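Local coordinates for protein wsv230 (PDB 2GJ2) that is a nonstructural white spot syndrome virus protein with a ferredoxin fold that binds metal ions, its precise role being uncertain, at residues Thr6-Ala11 / Gly53-Leu58. Sequence-based numbering, arbitrary orientation.
Sequences TFQTDA and GSTFVL
Phe-7 and Phe-56 both hold CG opposite the backbone N (chi1 170° and 178°), which lays their rings over the same face of a small two-stranded sheet, where their side chains cross at about a right angle. The two rings meet edge against edge, CE2 of Phe-7 and CD2 of Phe-56 being 3.8 Å apart. Leu-58 runs alongside Phe-7 and brings its CD1 methyl to 4.0 Å from CD2 of Phe-7, while the CG2 methyl of Thr-9 packs on CB of Phe-56. Apolar groups suit this face because it turns inward: Phe-56 meets the rings of Phe-13 and Phe-30, and Phe-7 touches Ile-76 of strand 75-78. Strands 7-9 and 56-58 are antiparallel and form a short ribbon beside the four-stranded antiparallel sheet of the ferredoxin fold. Phe-7 with Leu-58 and Thr-9 with Phe-56 are the hydrogen-bonded pairs, each closed by two backbone bonds; the one from Phe-7 N to Leu-58 O is 3.0 Å long and almost straight. Between them, Gln-8 and Val-57 make a non-hydrogen-bonded pair on the outer, exposed face, where a polar chain with an aliphatic stem and a beta-branched residue are both at home. Just beyond strand 7-9 and before strand 56-58, OG1 of Thr-55 donates to OD1 of Asp-10; at 2.5 Å the exact length is doubtful. OG1 of Thr-9 donates a hydrogen bond forward to the carbonyl O of Ala-11, 3.0 Å away, leaving its methyl for Phe-56, and Asp-10 O accepts a hydrogen bond from Gln-52 of the second subunit.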
loop_
_atom_site.group_PDB
_atom_site.type_symbol
_atom_site.label_atom_id
_atom_site.label_comp_id
_atom_site.label_asym_id
_atom_site.label_seq_id
_atom_site.Cartn_x
_atom_site.Cartn_y
_atom_site.Cartn_z
ATOM N N THR A 6 22.382 -5.690 10.912
ATOM C CA THR A 6 21.222 -4.812 10.804
ATOM C C THR A 6 20.657 -4.905 9.392
ATOM O O THR A 6 21.402 -4.828 8.407
ATOM C CB THR A 6 21.587 -3.332 11.093
ATOM O OG1 THR A 6 21.873 -3.172 12.486
ATOM C CG2 THR A 6 20.433 -2.401 10.714
ATOM N N PHE A 7 19.342 -5.094 9.304
ATOM C CA PHE A 7 18.656 -5.173 8.013
ATOM C C PHE A 7 17.848 -3.905 7.786
ATOM O O PHE A 7 17.157 -3.426 8.692
ATOM C CB PHE A 7 17.698 -6.365 7.952
ATOM C CG PHE A 7 16.793 -6.350 6.739
ATOM C CD1 PHE A 7 17.262 -6.770 5.495
ATOM C CD2 PHE A 7 15.492 -5.856 6.828
ATOM C CE1 PHE A 7 16.456 -6.696 4.358
ATOM C CE2 PHE A 7 14.684 -5.777 5.700
ATOM C CZ PHE A 7 15.174 -6.199 4.458
ATOM N N GLN A 8 17.933 -3.372 6.572
ATOM C CA GLN A 8 17.198 -2.166 6.224
ATOM C C GLN A 8 16.774 -2.108 4.769
ATOM O O GLN A 8 17.552 -2.428 3.850
ATOM C CB GLN A 8 18.014 -0.914 6.532
ATOM C CG GLN A 8 18.031 -0.523 7.995
ATOM C CD GLN A 8 18.571 0.880 8.220
ATOM O OE1 GLN A 8 18.641 1.354 9.357
ATOM N NE2 GLN A 8 18.952 1.555 7.136
ATOM N N THR A 9 15.529 -1.680 4.576
ATOM C CA THR A 9 14.952 -1.525 3.253
ATOM C C THR A 9 14.054 -0.304 3.269
ATOM O O THR A 9 13.318 -0.079 4.220
ATOM C CB THR A 9 14.126 -2.768 2.846
ATOM O OG1 THR A 9 13.542 -2.564 1.552
ATOM C CG2 THR A 9 13.033 -3.035 3.865
ATOM N N ASP A 10 14.139 0.495 2.218
ATOM C CA ASP A 10 13.314 1.680 2.094
ATOM C C ASP A 10 12.111 1.328 1.235
ATOM O O ASP A 10 11.160 2.109 1.130
ATOM C CB ASP A 10 14.096 2.801 1.418
ATOM C CG ASP A 10 15.088 3.446 2.338
ATOM O OD1 ASP A 10 14.652 4.155 3.269
ATOM O OD2 ASP A 10 16.303 3.243 2.133
ATOM N N ALA A 11 12.159 0.154 0.618
ATOM C CA ALA A 11 11.076 -0.272 -0.240
ATOM C C ALA A 11 10.192 -1.389 0.343
ATOM O O ALA A 11 10.547 -2.054 1.329
ATOM C CB ALA A 11 11.636 -0.710 -1.547
ATOM N N GLY A 53 8.139 7.514 2.678
ATOM C CA GLY A 53 9.191 8.172 3.442
ATOM C C GLY A 53 9.776 7.425 4.632
ATOM O O GLY A 53 10.660 7.941 5.326
ATOM N N SER A 54 9.300 6.205 4.862
ATOM C CA SER A 54 9.762 5.395 5.981
ATOM C C SER A 54 10.826 4.369 5.643
ATOM O O SER A 54 10.955 3.921 4.501
ATOM C CB SER A 54 8.586 4.676 6.608
ATOM O OG SER A 54 7.665 5.613 7.115
ATOM N N THR A 55 11.587 4.004 6.666
ATOM C CA THR A 55 12.639 3.015 6.540
ATOM C C THR A 55 12.327 1.863 7.505
ATOM O O THR A 55 12.087 2.087 8.693
ATOM C CB THR A 55 14.022 3.639 6.886
ATOM O OG1 THR A 55 14.572 4.278 5.728
ATOM C CG2 THR A 55 14.982 2.584 7.383
ATOM N N PHE A 56 12.300 0.639 6.989
ATOM C CA PHE A 56 12.042 -0.519 7.838
ATOM C C PHE A 56 13.384 -1.021 8.372
ATOM O O PHE A 56 14.282 -1.333 7.585
ATOM C CB PHE A 56 11.373 -1.630 7.048
ATOM C CG PHE A 56 11.139 -2.863 7.850
ATOM C CD1 PHE A 56 10.066 -2.933 8.736
ATOM C CD2 PHE A 56 12.025 -3.948 7.757
ATOM C CE1 PHE A 56 9.870 -4.067 9.528
ATOM C CE2 PHE A 56 11.844 -5.091 8.541
ATOM C CZ PHE A 56 10.765 -5.154 9.433
ATOM N N VAL A 57 13.508 -1.102 9.702
ATOM C CA VAL A 57 14.757 -1.526 10.352
ATOM C C VAL A 57 14.631 -2.619 11.408
ATOM O O VAL A 57 13.874 -2.478 12.366
ATOM C CB VAL A 57 15.461 -0.337 11.057
ATOM C CG1 VAL A 57 15.975 0.654 10.053
ATOM C CG2 VAL A 57 14.490 0.344 11.991
ATOM N N LEU A 58 15.404 -3.689 11.225
ATOM C CA LEU A 58 15.466 -4.828 12.150
ATOM C C LEU A 58 16.912 -4.829 12.636
ATOM O O LEU A 58 17.832 -5.180 11.885
ATOM C CB LEU A 58 15.188 -6.151 11.424
ATOM C CG LEU A 58 13.770 -6.497 10.967
ATOM C CD1 LEU A 58 13.832 -7.660 9.990
ATOM C CD2 LEU A 58 12.901 -6.852 12.157
#